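Local coordinates for uncharacterized protein Atu2129 (Agrobacterium tumefaciens, PDB 3DNH) that is of unknown function but has a CREG-like beta-barrel domain related to pyridoxamine 5'-phosphate oxidases, and may therefore bind a flavin such as FMN, at residues 38-43 / 130-135; 62-65 / 69-72; 201-206 / 233-238; 214-219 / 224-229. All blocks are in the same frame, centred on the assembly; numbering follows the deposited sequence. Where two conformers were deposited one is given.

Contact 1 of 4, residues 38-43 / 130-135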
loop_
_atom_site.group_PDB
_atom_site.type_symbol
_atom_site.label_atom_id
_atom_site.label_comp_id
_atom_site.label_asym_id
_atom_site.label_seq_id
_atom_site.Cartn_x
_atom_site.Cartn_y
_atom_site.Cartn_z
ATOM N N THR A 38 -0.589 -12.794 -6.147
ATOM C CA THR A 38 0.810 -12.587 -5.829
ATOM C C THR A 38 1.039 -11.309 -5.027
ATOM O O THR A 38 2.192 -10.884 -4.854
ATOM C CB THR A 38 1.732 -12.611 -7.097
ATOM O OG1 THR A 38 1.341 -11.565 -8.015
ATOM C CG2 THR A 38 1.680 -13.976 -7.813
ATOM N N SER A 39 -0.025 -10.694 -4.547
ATOM C CA SER A 39 0.142 -9.494 -3.679
ATOM C C SER A 39 0.017 -9.836 -2.193
ATOM O O SER A 39 -1.001 -10.387 -1.782
ATOM C CB SER A 39 -0.846 -8.369 -4.088
ATOM O OG SER A 39 -0.676 -8.075 -5.489
ATOM N N ARG A 40 1.052 -9.519 -1.397
ATOM C CA ARG A 40 1.000 -9.686 0.079
ATOM C C ARG A 40 0.260 -8.553 0.784
ATOM O O ARG A 40 -0.600 -8.789 1.620
ATOM C CB ARG A 40 2.398 -9.822 0.732
ATOM C CG ARG A 40 2.928 -11.278 0.858
ATOM C CD ARG A 40 4.300 -11.354 1.721
ATOM N NE ARG A 40 4.508 -12.691 2.286
ATOM C CZ ARG A 40 5.306 -13.610 1.760
ATOM N NH1 ARG A 40 5.433 -14.797 2.347
ATOM N NH2 ARG A 40 6.027 -13.333 0.670
ATOM N N THR A 41 0.614 -7.316 0.457
ATOM C CA THR A 41 0.073 -6.173 1.165
ATOM C C THR A 41 -1.042 -5.520 0.364
ATOM O O THR A 41 -0.976 -5.447 -0.864
ATOM C CB THR A 41 1.166 -5.156 1.524
ATOM O OG1 THR A 41 2.210 -5.830 2.240
ATOM C CG2 THR A 41 0.609 -4.058 2.436
ATOM N N ALA A 42 -2.086 -5.121 1.088
ATOM C CA ALA A 42 -3.263 -4.484 0.547
ATOM C C ALA A 42 -3.592 -3.199 1.326
ATOM O O ALA A 42 -3.459 -3.161 2.531
ATOM C CB ALA A 42 -4.442 -5.439 0.657
ATOM N N ALA A 43 -3.984 -2.158 0.606
ATOM C CA ALA A 43 -4.669 -1.036 1.180
ATOM C C ALA A 43 -6.106 -1.485 1.457
ATOM O O ALA A 43 -6.710 -2.225 0.683
ATOM C CB ALA A 43 -4.642 0.122 0.185
ATOM N N ALA A 130 0.911 -19.642 6.684
ATOM C CA ALA A 130 1.693 -20.132 5.537
ATOM C C ALA A 130 2.345 -18.966 4.779
ATOM O O ALA A 130 3.457 -19.097 4.313
ATOM C CB ALA A 130 0.793 -20.972 4.604
ATOM N N ARG A 131 1.680 -17.809 4.716
ATOM C CA ARG A 131 2.225 -16.646 4.025
ATOM C C ARG A 131 2.926 -15.670 4.945
ATOM O O ARG A 131 3.831 -14.947 4.506
ATOM C CB ARG A 131 1.111 -15.903 3.252
ATOM C CG ARG A 131 0.732 -16.512 1.964
ATOM C CD ARG A 131 -0.370 -15.639 1.312
ATOM N NE ARG A 131 -0.499 -15.939 -0.097
ATOM C CZ ARG A 131 -1.135 -15.180 -0.990
ATOM N NH1 ARG A 131 -1.697 -14.031 -0.635
ATOM N NH2 ARG A 131 -1.172 -15.563 -2.265
ATOM N N TYR A 132 2.492 -15.650 6.209
ATOM C CA TYR A 132 2.839 -14.615 7.184
ATOM C C TYR A 132 3.264 -15.307 8.483
ATOM O O TYR A 132 2.476 -15.379 9.451
ATOM C CB TYR A 132 1.641 -13.655 7.424
ATOM C CG TYR A 132 1.128 -13.116 6.124
ATOM C CD1 TYR A 132 1.948 -12.276 5.351
ATOM C CD2 TYR A 132 -0.121 -13.484 5.626
ATOM C CE1 TYR A 132 1.559 -11.835 4.127
ATOM C CE2 TYR A 132 -0.534 -13.030 4.373
ATOM C CZ TYR A 132 0.318 -12.208 3.636
ATOM O OH TYR A 132 -0.047 -11.751 2.410
ATOM N N PRO A 133 4.512 -15.835 8.509
ATOM C CA PRO A 133 4.911 -16.609 9.695
ATOM C C PRO A 133 4.936 -15.808 10.995
ATOM O O PRO A 133 4.840 -16.391 12.065
ATOM C CB PRO A 133 6.307 -17.161 9.320
ATOM C CG PRO A 133 6.812 -16.268 8.293
ATOM C CD PRO A 133 5.591 -15.791 7.504
ATOM N N LYS A 134 5.029 -14.483 10.923
ATOM C CA LYS A 134 4.989 -13.689 12.136
ATOM C C LYS A 134 3.591 -13.663 12.748
ATOM O O LYS A 134 3.435 -13.347 13.926
ATOM C CB LYS A 134 5.489 -12.265 11.898
ATOM C CG LYS A 134 6.966 -12.116 12.131
ATOM C CD LYS A 134 7.463 -10.649 12.021
ATOM C CE LYS A 134 7.478 -10.099 10.577
ATOM N NZ LYS A 134 7.187 -11.114 9.473
ATOM N N ALA A 135 2.583 -14.006 11.946
ATOM C CA ALA A 135 1.218 -14.035 12.443
ATOM C C ALA A 135 1.091 -15.057 13.584
ATOM O O ALA A 135 0.165 -14.980 14.378
ATOM C CB ALA A 135 0.232 -14.325 11.320
HETATM O O HOH W 1 -2.245 -12.431 -2.954
#
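Arg40 reaches across to Arg131 and Tyr132, and the polar part of the contact is mostly its guanidinium on one backbone carbonyl. NH1 of Arg40 gives a nearly straight hydrogen bond to Arg131 O (2.7 Å, 164° at the hydrogen); the donor lies in the carbonyl plane, on a lone pair, and the oxygen sits in the plane of the guanidinium. NE of Arg40 adds a weak, more bent bond to the same Arg131 O at 3.2 Å, which helps to set the rotation of the group. NH1 also lies close to Ser228 O, too close for the bond length to be trusted.

A second polar link is indirect. A water donates to Ser39 O (2.7 Å) and accepts from Arg131 NH1 (2.9 Å); that nitrogen also bonds Ile61 O.

The van der Waals part lies along the extended Arg40 chain, which slides past Tyr132 in the opposite direction, guanidinium and ring planes 78° apart. Arg40 CG is 3.4 Å from Tyr132 OH and 3.6 Å from Tyr132 CE1. The phenol oxygen bonds Ile61 O, which ties the ring to the barrel.

The contact thus links the loop leading into barrel strand 41-47 to the end of helix 121-131 and the turn after it, beside strand 54-63. Leu232 of strand 232-236 packs on both arginines, and Asp100 of the second subunit packs on Tyr132.

Contact 2 of 4, residues 62-65 / 69-72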
loop_
_atom_site.group_PDB
_atom_site.type_symbol
_atom_site.label_atom_id
_atom_site.label_comp_id
_atom_site.label_asym_id
_atom_site.label_seq_id
_atom_site.Cartn_x
_atom_site.Cartn_y
_atom_site.Cartn_z
ATOM N N GLY A 62 -4.607 -12.984 2.574
ATOM C CA GLY A 62 -4.653 -14.432 2.287
ATOM C C GLY A 62 -5.536 -14.696 1.052
ATOM O O GLY A 62 -6.339 -13.857 0.682
ATOM N N ILE A 63 -5.357 -15.834 0.384
ATOM C CA ILE A 63 -6.226 -16.174 -0.751
ATOM C C ILE A 63 -6.750 -17.598 -0.554
ATOM O O ILE A 63 -5.973 -18.506 -0.242
ATOM C CB ILE A 63 -5.529 -16.058 -2.153
ATOM C CG1 ILE A 63 -4.908 -14.698 -2.400
ATOM C CG2 ILE A 63 -6.551 -16.112 -3.244
ATOM C CD1 ILE A 63 -5.942 -13.598 -2.847
ATOM N N GLU A 64 -8.050 -17.800 -0.755
ATOM C CA GLU A 64 -8.626 -19.131 -0.690
ATOM C C GLU A 64 -8.549 -19.832 -2.082
ATOM O O GLU A 64 -8.348 -19.154 -3.095
ATOM C CB GLU A 64 -10.058 -19.033 -0.146
ATOM C CG GLU A 64 -10.118 -18.174 1.153
ATOM C CD GLU A 64 -11.519 -18.114 1.763
ATOM O OE1 GLU A 64 -11.615 -18.185 3.013
ATOM O OE2 GLU A 64 -12.505 -18.012 0.983
ATOM N N PRO A 65 -8.667 -21.179 -2.123
ATOM C CA PRO A 65 -8.535 -21.944 -3.387
ATOM C C PRO A 65 -9.308 -21.359 -4.578
ATOM O O PRO A 65 -8.777 -21.340 -5.658
ATOM C CB PRO A 65 -9.067 -23.318 -3.010
ATOM C CG PRO A 65 -8.689 -23.440 -1.555
ATOM C CD PRO A 65 -8.863 -22.080 -0.976
ATOM N N PRO A 69 -10.032 -13.326 -1.611
ATOM C CA PRO A 69 -9.140 -12.749 -0.625
ATOM C C PRO A 69 -9.730 -12.764 0.777
ATOM O O PRO A 69 -10.944 -12.598 0.961
ATOM C CB PRO A 69 -8.954 -11.301 -1.098
ATOM C CG PRO A 69 -9.549 -11.206 -2.425
ATOM C CD PRO A 69 -10.614 -12.276 -2.462
ATOM N N PHE A 70 -8.856 -12.952 1.777
ATOM C CA PHE A 70 -9.321 -12.884 3.161
ATOM C C PHE A 70 -8.237 -12.196 3.960
ATOM O O PHE A 70 -7.084 -12.086 3.532
ATOM C CB PHE A 70 -9.722 -14.286 3.723
ATOM C CG PHE A 70 -8.544 -15.181 4.111
ATOM C CD1 PHE A 70 -8.055 -15.195 5.424
ATOM C CD2 PHE A 70 -7.947 -16.033 3.174
ATOM C CE1 PHE A 70 -6.980 -16.061 5.790
ATOM C CE2 PHE A 70 -6.889 -16.866 3.517
ATOM C CZ PHE A 70 -6.399 -16.874 4.837
ATOM N N PHE A 71 -8.602 -11.734 5.135
ATOM C CA PHE A 71 -7.662 -10.985 5.932
ATOM C C PHE A 71 -8.111 -10.996 7.406
ATOM O O PHE A 71 -9.240 -11.403 7.736
ATOM C CB PHE A 71 -7.493 -9.553 5.384
ATOM C CG PHE A 71 -8.767 -8.749 5.368
ATOM C CD1 PHE A 71 -9.122 -7.957 6.464
ATOM C CD2 PHE A 71 -9.602 -8.762 4.251
ATOM C CE1 PHE A 71 -10.320 -7.199 6.454
ATOM C CE2 PHE A 71 -10.782 -8.016 4.222
ATOM C CZ PHE A 71 -11.142 -7.222 5.335
ATOM N N PHE A 72 -7.180 -10.555 8.242
ATOM C CA PHE A 72 -7.372 -10.508 9.666
ATOM C C PHE A 72 -7.285 -9.066 10.117
ATOM O O PHE A 72 -6.545 -8.263 9.518
ATOM C CB PHE A 72 -6.294 -11.352 10.361
ATOM C CG PHE A 72 -5.801 -10.767 11.642
ATOM C CD1 PHE A 72 -6.491 -10.976 12.832
ATOM C CD2 PHE A 72 -4.629 -10.005 11.663
ATOM C CE1 PHE A 72 -6.017 -10.426 14.030
ATOM C CE2 PHE A 72 -4.151 -9.448 12.864
ATOM C CZ PHE A 72 -4.849 -9.656 14.040
#
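Phe70 reaches Gly62 through a chi1 of 77°, which sets CG between the backbone N and the carbonyl carbon and folds the ring back over the opposite strand. There the CA of Gly62 lies over one face, toward the rim, in a CH-pi contact 3.9 Å from the ring centroid. Glu64, with CG beside its own backbone N (chi1 -49°), brings that carbon to 3.7 Å from Phe70 CD2; its carboxylate runs on to a salt bridge with Arg148.

Beside the ring, Gly62 and Phe70 form an antiparallel hydrogen-bonded pair. Gly62 N donates to Phe70 O at 2.8 Å, and Phe70 N donates to Gly62 O at 2.9 Å. Pro69 CA adds a CA-H...O contact of 3.3 Å to the same Gly62 O. On the other face of the sheet, Ile63 CD1 meets Pro69 CB at 4.2 Å.

The hairpin of strands 54-63 and 69-74 is therefore closed here by a reciprocal pair of backbone bonds. Gly62 has no side chain, and its bare CA lies directly against the Phe70 ring, 3.5 Å from Phe70 CE2, so the aromatic ring packs on main chain as well as on the Glu64 methylene.

Contact 3 of 4, residues 201-206 / 233-238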
loop_
_atom_site.group_PDB
_atom_site.type_symbol
_atom_site.label_atom_id
_atom_site.label_comp_id
_atom_site.label_asym_id
_atom_site.label_seq_id
_atom_site.Cartn_x
_atom_site.Cartn_y
_atom_site.Cartn_z
ATOM N N SER A 201 10.636 -24.276 -5.122
ATOM C CA SER A 201 11.497 -23.221 -5.671
ATOM C C SER A 201 11.664 -23.361 -7.199
ATOM O O SER A 201 11.583 -22.353 -7.924
ATOM C CB SER A 201 12.832 -23.221 -4.948
ATOM O OG SER A 201 13.630 -22.136 -5.382
ATOM N N ARG A 202 11.802 -24.593 -7.704
ATOM C CA ARG A 202 11.766 -24.829 -9.164
ATOM C C ARG A 202 10.479 -24.316 -9.822
ATOM O O ARG A 202 10.518 -23.740 -10.924
ATOM C CB ARG A 202 11.997 -26.300 -9.523
ATOM C CG ARG A 202 13.463 -26.700 -9.422
ATOM C CD ARG A 202 13.708 -28.222 -9.393
ATOM N NE ARG A 202 13.020 -28.934 -10.475
ATOM C CZ ARG A 202 13.481 -30.029 -11.098
ATOM N NH1 ARG A 202 12.748 -30.592 -12.061
ATOM N NH2 ARG A 202 14.673 -30.553 -10.784
ATOM N N LEU A 203 9.354 -24.551 -9.170
ATOM C CA LEU A 203 8.035 -24.084 -9.664
ATOM C C LEU A 203 7.932 -22.571 -9.597
ATOM O O LEU A 203 7.398 -21.952 -10.524
ATOM C CB LEU A 203 6.869 -24.705 -8.866
ATOM C CG LEU A 203 6.787 -26.232 -8.838
ATOM C CD1 LEU A 203 5.707 -26.680 -7.860
ATOM C CD2 LEU A 203 6.488 -26.780 -10.260
ATOM N N ALA A 204 8.459 -21.979 -8.517
ATOM C CA ALA A 204 8.434 -20.530 -8.384
ATOM C C ALA A 204 9.288 -19.859 -9.473
ATOM O O ALA A 204 8.887 -18.837 -10.046
ATOM C CB ALA A 204 8.865 -20.118 -7.021
ATOM N N VAL A 205 10.444 -20.449 -9.778
ATOM C CA VAL A 205 11.290 -19.925 -10.861
ATOM C C VAL A 205 10.579 -20.025 -12.220
ATOM O O VAL A 205 10.587 -19.060 -12.957
ATOM C CB VAL A 205 12.756 -20.482 -10.845
ATOM C CG1 VAL A 205 13.396 -20.325 -9.456
ATOM C CG2 VAL A 205 12.804 -21.913 -11.275
ATOM N N LEU A 206 9.929 -21.163 -12.515
ATOM C CA LEU A 206 9.022 -21.301 -13.692
ATOM C C LEU A 206 7.950 -20.216 -13.754
ATOM O O LEU A 206 7.557 -19.770 -14.831
ATOM C CB LEU A 206 8.287 -22.651 -13.683
ATOM C CG LEU A 206 8.706 -23.940 -14.401
ATOM C CD1 LEU A 206 9.271 -24.932 -13.471
ATOM C CD2 LEU A 206 7.440 -24.538 -15.044
ATOM N N ALA A 233 4.472 -16.152 -5.600
ATOM C CA ALA A 233 4.448 -16.548 -7.012
ATOM C C ALA A 233 3.167 -17.314 -7.337
ATOM O O ALA A 233 2.512 -17.910 -6.425
ATOM C CB ALA A 233 5.687 -17.412 -7.365
ATOM N N ARG A 234 2.775 -17.244 -8.612
ATOM C CA ARG A 234 1.713 -18.092 -9.141
ATOM C C ARG A 234 2.156 -18.709 -10.464
ATOM O O ARG A 234 2.461 -17.992 -11.424
ATOM C CB ARG A 234 0.369 -17.345 -9.325
ATOM C CG ARG A 234 -0.698 -18.336 -9.813
ATOM C CD ARG A 234 -2.042 -17.774 -9.854
ATOM N NE ARG A 234 -3.071 -18.678 -10.378
ATOM C CZ ARG A 234 -3.626 -19.736 -9.766
ATOM N NH1 ARG A 234 -3.237 -20.150 -8.548
ATOM N NH2 ARG A 234 -4.614 -20.388 -10.407
ATOM N N LEU A 235 2.171 -20.033 -10.512
ATOM C CA LEU A 235 2.484 -20.772 -11.770
ATOM C C LEU A 235 1.169 -21.137 -12.441
ATOM O O LEU A 235 0.382 -21.857 -11.851
ATOM C CB LEU A 235 3.305 -22.040 -11.486
ATOM C CG LEU A 235 3.812 -22.920 -12.672
ATOM C CD1 LEU A 235 4.625 -22.136 -13.639
ATOM C CD2 LEU A 235 4.644 -24.124 -12.152
ATOM N N TRP A 236 0.934 -20.655 -13.673
ATOM C CA TRP A 236 -0.277 -20.999 -14.396
ATOM C C TRP A 236 -0.133 -22.246 -15.223
ATOM O O TRP A 236 0.861 -22.411 -15.948
ATOM C CB TRP A 236 -0.727 -19.847 -15.291
ATOM C CG TRP A 236 -1.058 -18.608 -14.477
ATOM C CD1 TRP A 236 -0.169 -17.639 -14.041
ATOM C CD2 TRP A 236 -2.345 -18.215 -13.993
ATOM N NE1 TRP A 236 -0.834 -16.648 -13.354
ATOM C CE2 TRP A 236 -2.168 -16.976 -13.291
ATOM C CE3 TRP A 236 -3.635 -18.769 -14.088
ATOM C CZ2 TRP A 236 -3.240 -16.292 -12.681
ATOM C CZ3 TRP A 236 -4.728 -18.069 -13.476
ATOM C CH2 TRP A 236 -4.512 -16.859 -12.788
ATOM N N PHE A 237 -1.116 -23.139 -15.125
ATOM C CA PHE A 237 -1.113 -24.339 -15.984
ATOM C C PHE A 237 -1.349 -23.934 -17.420
ATOM O O PHE A 237 -2.034 -22.918 -17.675
ATOM C CB PHE A 237 -2.186 -25.327 -15.534
ATOM C CG PHE A 237 -1.971 -25.870 -14.137
ATOM C CD1 PHE A 237 -0.673 -26.231 -13.699
ATOM C CD2 PHE A 237 -3.058 -26.037 -13.267
ATOM C CE1 PHE A 237 -0.455 -26.746 -12.466
ATOM C CE2 PHE A 237 -2.851 -26.567 -11.972
ATOM C CZ PHE A 237 -1.566 -26.910 -11.570
ATOM N N ALA A 238 -0.806 -24.706 -18.361
ATOM C CA ALA A 238 -1.129 -24.472 -19.764
ATOM C C ALA A 238 -2.601 -24.788 -20.085
ATOM O O ALA A 238 -3.179 -24.169 -20.956
ATOM C CB ALA A 238 -0.172 -25.239 -20.727
#
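Leu235 carries most of this contact, pushing its two methyls between Leu203 and Leu206 of the helix. The strand residue holds CG anti to the backbone N (chi1 -176°), and this carries the fork toward the helix. The branch then divides the work. CD2 meets Leu203 CD2 at 3.7 Å, the two side chains crossing at about a right angle, and also lies 3.9 Å from Leu203 O. CD1 turns to Leu206 CB, again at 3.7 Å, and stays against the helix backbone at Leu206 C. The fork of Leu235 thus packs on the helix surface between Leu203 and Leu206.

The packing eases away from this fork. Two residues earlier in the strand, Ala233 points at the helix too, but its methyl only reaches the Ala204 methyl, at 4.2 Å. This end is buried nonetheless, and with such short side chains the backbones come close, CA to CA 5.8 Å. Leu206, an exposed residue, is tight at CB, but farther along its side chain CD2 makes a looser touch, 4.0 Å from Leu235 CD1. No hydrogen bond joins the two segments, so the contact rests on van der Waals packing alone.

The helix segment lies across strand 233-236 at 77°, its axis 7.4 Å away, over one face of the three-stranded sheet. Helix 244-254 closes the flank, with Leu251 on Leu203 and Leu254 on both Leu206 and Leu235, while Leu226 of the central strand 223-227 packs on Leu203.

Contact 4 of 4, residues 214-219 / 224-229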
loop_
_atom_site.group_PDB
_atom_site.type_symbol
_atom_site.label_atom_id
_atom_site.label_comp_id
_atom_site.label_asym_id
_atom_site.label_seq_id
_atom_site.Cartn_x
_atom_site.Cartn_y
_atom_site.Cartn_z
ATOM N N TRP A 214 10.999 -21.548 -0.952
ATOM C CA TRP A 214 9.591 -21.551 -1.399
ATOM C C TRP A 214 8.774 -22.721 -0.861
ATOM O O TRP A 214 9.311 -23.810 -0.629
ATOM C CB TRP A 214 9.563 -21.598 -2.925
ATOM C CG TRP A 214 10.030 -20.320 -3.518
ATOM C CD1 TRP A 214 11.299 -20.005 -3.885
ATOM C CD2 TRP A 214 9.238 -19.146 -3.741
ATOM N NE1 TRP A 214 11.340 -18.727 -4.383
ATOM C CE2 TRP A 214 10.097 -18.165 -4.289
ATOM C CE3 TRP A 214 7.885 -18.838 -3.564
ATOM C CZ2 TRP A 214 9.641 -16.881 -4.651
ATOM C CZ3 TRP A 214 7.431 -17.581 -3.935
ATOM C CH2 TRP A 214 8.307 -16.617 -4.479
ATOM N N LYS A 215 7.477 -22.498 -0.679
ATOM C CA LYS A 215 6.510 -23.561 -0.402
ATOM C C LYS A 215 5.276 -23.357 -1.266
ATOM O O LYS A 215 4.894 -22.217 -1.521
ATOM C CB LYS A 215 6.098 -23.561 1.076
ATOM C CG LYS A 215 7.219 -24.041 2.081
ATOM C CD LYS A 215 7.539 -25.557 1.921
ATOM C CE LYS A 215 8.789 -26.014 2.711
ATOM N NZ LYS A 215 9.258 -27.431 2.427
ATOM N N ILE A 216 4.678 -24.460 -1.732
ATOM C CA ILE A 216 3.346 -24.441 -2.326
ATOM C C ILE A 216 2.363 -24.170 -1.243
ATOM O O ILE A 216 2.386 -24.853 -0.207
ATOM C CB ILE A 216 2.991 -25.759 -2.948
ATOM C CG1 ILE A 216 3.956 -26.036 -4.105
ATOM C CG2 ILE A 216 1.488 -25.786 -3.415
ATOM C CD1 ILE A 216 3.847 -27.399 -4.667
ATOM N N THR A 217 1.527 -23.157 -1.456
ATOM C CA THR A 217 0.492 -22.804 -0.494
ATOM C C THR A 217 -0.862 -23.313 -0.936
ATOM O O THR A 217 -1.719 -23.585 -0.076
ATOM C CB THR A 217 0.446 -21.270 -0.185
ATOM O OG1 THR A 217 0.220 -20.539 -1.401
ATOM C CG2 THR A 217 1.801 -20.826 0.418
ATOM N N SER A 218 -1.067 -23.461 -2.255
ATOM C CA SER A 218 -2.357 -23.776 -2.775
ATOM C C SER A 218 -2.266 -24.272 -4.195
ATOM O O SER A 218 -1.548 -23.687 -5.009
ATOM C CB SER A 218 -3.270 -22.524 -2.694
ATOM O OG SER A 218 -4.624 -22.830 -2.902
ATOM N N ILE A 219 -3.004 -25.358 -4.496
ATOM C CA ILE A 219 -3.145 -25.883 -5.876
ATOM C C ILE A 219 -4.604 -25.744 -6.263
ATOM O O ILE A 219 -5.479 -26.058 -5.458
ATOM C CB ILE A 219 -2.746 -27.373 -5.968
ATOM C CG1 ILE A 219 -1.274 -27.557 -5.498
ATOM C CG2 ILE A 219 -3.038 -27.929 -7.385
ATOM C CD1 ILE A 219 -0.872 -28.982 -5.185
ATOM N N ILE A 224 -0.922 -22.886 -9.374
ATOM C CA ILE A 224 -0.341 -23.195 -8.088
ATOM C C ILE A 224 0.178 -21.898 -7.484
ATOM O O ILE A 224 0.941 -21.155 -8.145
ATOM C CB ILE A 224 0.887 -24.201 -8.224
ATOM C CG1 ILE A 224 0.486 -25.521 -8.923
ATOM C CG2 ILE A 224 1.538 -24.439 -6.784
ATOM C CD1 ILE A 224 1.707 -26.410 -9.427
ATOM N N ASP A 225 -0.180 -21.646 -6.226
ATOM C CA ASP A 225 0.293 -20.457 -5.578
ATOM C C ASP A 225 1.442 -20.900 -4.752
ATOM O O ASP A 225 1.363 -21.968 -4.129
ATOM C CB ASP A 225 -0.785 -19.851 -4.685
ATOM C CG ASP A 225 -1.821 -19.015 -5.483
ATOM O OD1 ASP A 225 -1.668 -18.766 -6.691
ATOM O OD2 ASP A 225 -2.782 -18.588 -4.864
ATOM N N LEU A 226 2.498 -20.076 -4.715
ATOM C CA LEU A 226 3.686 -20.328 -3.857
ATOM C C LEU A 226 4.062 -19.123 -3.025
ATOM O O LEU A 226 3.775 -17.988 -3.416
ATOM C CB LEU A 226 4.897 -20.796 -4.691
ATOM C CG LEU A 226 4.560 -21.937 -5.654
ATOM C CD1 LEU A 226 4.520 -21.422 -7.052
ATOM C CD2 LEU A 226 5.591 -23.020 -5.458
ATOM N N ALA A 227 4.680 -19.373 -1.864
ATOM C CA ALA A 227 5.218 -18.319 -1.035
ATOM C C ALA A 227 6.637 -18.620 -0.535
ATOM O O ALA A 227 7.027 -19.789 -0.313
ATOM C CB ALA A 227 4.255 -17.979 0.162
ATOM N N SER A 228 7.412 -17.542 -0.412
ATOM C CA SER A 228 8.680 -17.536 0.318
ATOM C C SER A 228 8.519 -16.451 1.354
ATOM O O SER A 228 7.432 -15.887 1.483
ATOM C CB SER A 228 9.837 -17.215 -0.604
ATOM O OG SER A 228 9.784 -15.860 -1.014
ATOM N N ALA A 229 9.583 -16.159 2.102
ATOM C CA ALA A 229 9.544 -15.104 3.102
ATOM C C ALA A 229 9.319 -13.687 2.529
ATOM O O ALA A 229 8.513 -12.933 3.069
ATOM C CB ALA A 229 10.797 -15.134 3.945
HETATM O O HOH W 2 1.002 -17.981 -1.591
#
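Trp214 leans across onto the backbone of Ala227 and Ser228. From its CB, near Ala227 O, chi1 of -70° sets CG beside the backbone N and swings the indole over the partner strand. CD2 comes 3.7 Å from Ser228 CB, which sits above the centre of the six-membered ring in a CH-pi contact. CE3 is closer to the main chain, 3.3 Å from Ala227 C, and also meets Leu226 CB at 3.7 Å; CZ3 lies near Ser228 N. The far atoms CZ2 and CH2 end beside Ser228 OG, itself hydrogen-bonded to Asp231 N, whereas NE1 bonds Lys210 O.

Beyond the indole the strands zip up. Lys215 N donates to Ala227 O, and Ala227 N returns a bond to Lys215 O at 2.9 Å. Ile216, Leu226, Ile219 and Ile224 share the apolar face, Ile216 CG2 touching Ile224 CG2 at 3.6 Å. On the other face Thr217 CG2 packs on the Ala227 methyl, and a water lies 2.7 Å from Thr217 OG1 and bonds Leu226 O weakly. Asp225 OD2 is hydrogen-bonded to His37, and OD1 forms a salt bridge with Arg234.

The register slips by one residue between Ile216 and Ser218. Asp225 O accepts from Thr217 N at 2.9 Å and, weakly, from Ser218 N, while Asp225 N bonds Ser218 O: two residues facing one, a classic beta bulge in an antiparallel hairpin.

Overall arrangement
Contacts 1 and 2 lie on the six-stranded barrel, contact 1 joining it to helix 121-131; contacts 3 and 4 lie on the later three-stranded sheet and its helices. Along the chain contact 2 is nested inside the loop closed by contact 1, and contact 4 inside that closed by contact 3. Within each pair the centres are about 9 Å apart. Strands 41-47 and 54-63 are barrel neighbours, as strands 223-227 and 232-236 are in the small sheet. The two halves meet at contacts 1 and 4, about 12 Å apart between centres, where Arg40 approaches Ser228; Thr38 also packs on Arg234 and Pro65 on Ser218. The small sheet is thus docked directly against the barrel within one subunit.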